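Local coordinates for titin (Homo sapiens, PDB 6H4L), which spans the half-sarcomere of striated muscle as a giant elastic scaffold, this immunoglobulin-like domain belonging to its M-band segment, at residues C71-R80 / S91-T99. Numbering follows the deposited sequence.
Sequences CHTDDSGTYR and SDYATLDVT
Arg80 leaves its strand with CG anti to the backbone N (chi1 173°) and then bends at chi3 (-65°), which turns the guanidinium back across to Ser91 and Tyr93. Arg80 NH1 gives a hydrogen bond to Ser91 OG (3.0 Å), close to the guanidinium plane; the same hydroxyl is bonded to Ala81 O. Tyr93 CB lies over one face of the guanidinium, and Arg80 NH2 comes within 3.6 Å of Tyr93 CD2, the guanidinium and ring planes 36° apart. Between these strands of the I-set immunoglobulin sandwich, 77-80 and 91-98 of one antiparallel hairpin, Gly77 and Leu96 exchange two backbone bonds, as do Tyr79 and Ala94. On the core side, Tyr79 CE2 packs against Leu96 CB at 3.8 Å, with Phe28 of the other sheet touching both side chains. Tyr79 OH donates to a lone pair of Asp75 O (2.6 Å), the tyrosine corner of immunoglobulin domains, and pins the ring to the preceding turn. There Ser76 OG takes over from the backbone pairing and accepts a fairly straight bond from Val98 N (3.1 Å). Val98 CG2 tucks in beside that hydroxyl and against His72 O, 3.2 Å away, while the His72 imidazole joins Asp70 in binding zinc.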
loop_
_atom_site.group_PDB
_atom_site.type_symbol
_atom_site.label_atom_id
_atom_site.label_comp_id
_atom_site.label_asym_id
_atom_site.label_seq_id
_atom_site.Cartn_x
_atom_site.Cartn_y
_atom_site.Cartn_z
ATOM N N CYS A 71 -16.125 0.231 1.928
ATOM C CA CYS A 71 -15.635 -1.069 2.377
ATOM C C CYS A 71 -16.700 -2.071 2.784
ATOM O O CYS A 71 -17.552 -1.777 3.615
ATOM C CB CYS A 71 -14.676 -0.879 3.548
ATOM S SG CYS A 71 -13.084 -0.179 3.062
ATOM N N HIS A 72 -16.621 -3.268 2.210
ATOM C CA HIS A 72 -17.507 -4.364 2.586
ATOM C C HIS A 72 -16.683 -5.526 3.122
ATOM O O HIS A 72 -15.447 -5.447 3.178
ATOM C CB HIS A 72 -18.339 -4.823 1.387
ATOM C CG HIS A 72 -19.192 -3.746 0.790
ATOM N ND1 HIS A 72 -19.457 -3.674 -0.560
ATOM C CD2 HIS A 72 -19.844 -2.703 1.358
ATOM C CE1 HIS A 72 -20.230 -2.632 -0.800
ATOM N NE2 HIS A 72 -20.483 -2.029 0.347
ATOM N N THR A 73 -17.359 -6.603 3.516
ATOM C CA THR A 73 -16.673 -7.755 4.088
ATOM C C THR A 73 -15.619 -8.315 3.137
ATOM O O THR A 73 -14.536 -8.727 3.567
ATOM C CB THR A 73 -17.661 -8.861 4.481
ATOM O OG1 THR A 73 -18.609 -8.337 5.419
ATOM C CG2 THR A 73 -16.925 -10.033 5.110
ATOM N N ASP A 74 -15.929 -8.303 1.845
ATOM C CA ASP A 74 -15.028 -8.831 0.820
ATOM C C ASP A 74 -13.707 -8.070 0.730
ATOM O O ASP A 74 -12.744 -8.553 0.140
ATOM C CB ASP A 74 -15.713 -8.816 -0.548
ATOM N N ASP A 75 -13.675 -6.875 1.306
ATOM C CA ASP A 75 -12.493 -6.021 1.247
ATOM C C ASP A 75 -11.513 -6.307 2.371
ATOM O O ASP A 75 -10.394 -5.792 2.375
ATOM C CB ASP A 75 -12.920 -4.558 1.278
ATOM C CG ASP A 75 -13.652 -4.152 0.025
ATOM O OD1 ASP A 75 -13.142 -4.457 -1.075
ATOM O OD2 ASP A 75 -14.739 -3.547 0.138
ATOM N N SER A 76 -11.937 -7.121 3.329
ATOM C CA SER A 76 -11.074 -7.506 4.437
ATOM C C SER A 76 -9.930 -8.360 3.918
ATOM O O SER A 76 -10.024 -8.959 2.848
ATOM C CB SER A 76 -11.865 -8.298 5.483
ATOM O OG SER A 76 -12.977 -7.562 5.960
ATOM N N GLY A 77 -8.846 -8.420 4.682
ATOM C CA GLY A 77 -7.753 -9.304 4.339
ATOM C C GLY A 77 -6.424 -8.591 4.369
ATOM O O GLY A 77 -6.284 -7.534 4.994
ATOM N N THR A 78 -5.447 -9.164 3.673
ATOM C CA THR A 78 -4.087 -8.646 3.679
ATOM C C THR A 78 -3.837 -7.732 2.493
ATOM O O THR A 78 -4.074 -8.117 1.346
ATOM C CB THR A 78 -3.068 -9.806 3.640
ATOM O OG1 THR A 78 -3.299 -10.680 4.755
ATOM C CG2 THR A 78 -1.641 -9.278 3.678
ATOM N N TYR A 79 -3.350 -6.522 2.774
ATOM C CA TYR A 79 -2.950 -5.597 1.724
ATOM C C TYR A 79 -1.455 -5.455 1.790
ATOM O O TYR A 79 -0.902 -5.279 2.874
ATOM C CB TYR A 79 -3.637 -4.238 1.887
ATOM C CG TYR A 79 -5.101 -4.320 1.516
ATOM C CD1 TYR A 79 -5.524 -4.058 0.217
ATOM C CD2 TYR A 79 -6.044 -4.694 2.456
ATOM C CE1 TYR A 79 -6.867 -4.162 -0.135
ATOM C CE2 TYR A 79 -7.394 -4.800 2.112
ATOM C CZ TYR A 79 -7.786 -4.524 0.818
ATOM O OH TYR A 79 -9.114 -4.621 0.461
ATOM N N ARG A 80 -0.812 -5.550 0.629
ATOM C CA ARG A 80 0.644 -5.491 0.566
ATOM C C ARG A 80 1.109 -4.476 -0.473
ATOM O O ARG A 80 0.568 -4.421 -1.581
ATOM C CB ARG A 80 1.197 -6.883 0.218
ATOM C CG ARG A 80 2.705 -6.905 -0.036
ATOM C CD ARG A 80 3.185 -8.279 -0.484
ATOM N NE ARG A 80 3.022 -9.309 0.538
ATOM C CZ ARG A 80 3.965 -9.646 1.413
ATOM N NH1 ARG A 80 5.131 -9.007 1.414
ATOM N NH2 ARG A 80 3.739 -10.612 2.295
ATOM N N SER A 91 9.062 -4.540 0.971
ATOM C CA SER A 91 7.625 -4.813 0.967
ATOM C C SER A 91 7.072 -4.669 2.365
ATOM O O SER A 91 7.792 -4.826 3.359
ATOM C CB SER A 91 7.345 -6.218 0.429
ATOM O OG SER A 91 5.942 -6.412 0.259
ATOM N N ASP A 92 5.783 -4.348 2.448
ATOM C CA ASP A 92 5.116 -4.189 3.735
ATOM C C ASP A 92 3.707 -4.716 3.552
ATOM O O ASP A 92 3.177 -4.690 2.445
ATOM C CB ASP A 92 5.072 -2.710 4.121
ATOM C CG ASP A 92 4.518 -2.472 5.516
ATOM O OD1 ASP A 92 4.709 -3.313 6.419
ATOM O OD2 ASP A 92 3.888 -1.417 5.706
ATOM N N TYR A 93 3.111 -5.222 4.625
ATOM C CA TYR A 93 1.734 -5.693 4.536
ATOM C C TYR A 93 1.011 -5.443 5.845
ATOM O O TYR A 93 1.636 -5.306 6.893
ATOM C CB TYR A 93 1.686 -7.174 4.170
ATOM C CG TYR A 93 2.269 -8.093 5.219
ATOM C CD1 TYR A 93 1.485 -8.591 6.250
ATOM C CD2 TYR A 93 3.605 -8.461 5.175
ATOM C CE1 TYR A 93 2.016 -9.433 7.212
ATOM C CE2 TYR A 93 4.146 -9.308 6.134
ATOM C CZ TYR A 93 3.348 -9.785 7.150
ATOM O OH TYR A 93 3.878 -10.622 8.106
ATOM N N ALA A 94 -0.314 -5.388 5.771
ATOM C CA ALA A 94 -1.147 -5.170 6.940
ATOM C C ALA A 94 -2.525 -5.736 6.648
ATOM O O ALA A 94 -2.859 -6.031 5.502
ATOM C CB ALA A 94 -1.237 -3.671 7.266
ATOM N N THR A 95 -3.326 -5.873 7.696
ATOM C CA THR A 95 -4.650 -6.457 7.554
ATOM C C THR A 95 -5.747 -5.415 7.677
ATOM O O THR A 95 -5.649 -4.479 8.468
ATOM C CB THR A 95 -4.897 -7.545 8.609
ATOM O OG1 THR A 95 -4.836 -6.967 9.918
ATOM C CG2 THR A 95 -3.865 -8.650 8.489
ATOM N N LEU A 96 -6.791 -5.586 6.877
ATOM C CA LEU A 96 -8.012 -4.809 7.037
ATOM C C LEU A 96 -9.110 -5.701 7.596
ATOM O O LEU A 96 -9.338 -6.804 7.098
ATOM C CB LEU A 96 -8.469 -4.241 5.697
ATOM C CG LEU A 96 -9.664 -3.290 5.802
ATOM C CD1 LEU A 96 -9.313 -2.055 6.629
ATOM C CD2 LEU A 96 -10.169 -2.905 4.420
ATOM N N ASP A 97 -9.787 -5.222 8.633
ATOM C CA ASP A 97 -10.973 -5.899 9.137
ATOM C C ASP A 97 -12.164 -4.975 9.002
ATOM O O ASP A 97 -12.270 -3.975 9.710
ATOM C CB ASP A 97 -10.787 -6.321 10.594
ATOM C CG ASP A 97 -9.880 -7.528 10.739
ATOM O OD1 ASP A 97 -10.027 -8.485 9.947
ATOM O OD2 ASP A 97 -9.014 -7.517 11.639
ATOM N N VAL A 98 -13.055 -5.308 8.076
ATOM C CA VAL A 98 -14.280 -4.541 7.897
ATOM C C VAL A 98 -15.351 -5.070 8.849
ATOM O O VAL A 98 -15.774 -6.220 8.749
ATOM C CB VAL A 98 -14.765 -4.593 6.435
ATOM C CG1 VAL A 98 -15.923 -3.631 6.224
ATOM C CG2 VAL A 98 -13.620 -4.257 5.494
ATOM N N THR A 99 -15.775 -4.225 9.782
ATOM C CA THR A 99 -16.684 -4.645 10.846
ATOM C C THR A 99 -18.126 -4.237 10.564
ATOM O O THR A 99 -18.378 -3.175 9.998
ATOM C CB THR A 99 -16.247 -4.057 12.200
ATOM O OG1 THR A 99 -16.362 -2.629 12.159
ATOM C CG2 THR A 99 -14.799 -4.433 12.493
HETATM O O HOH W 1 -14.269 -9.186 8.224
#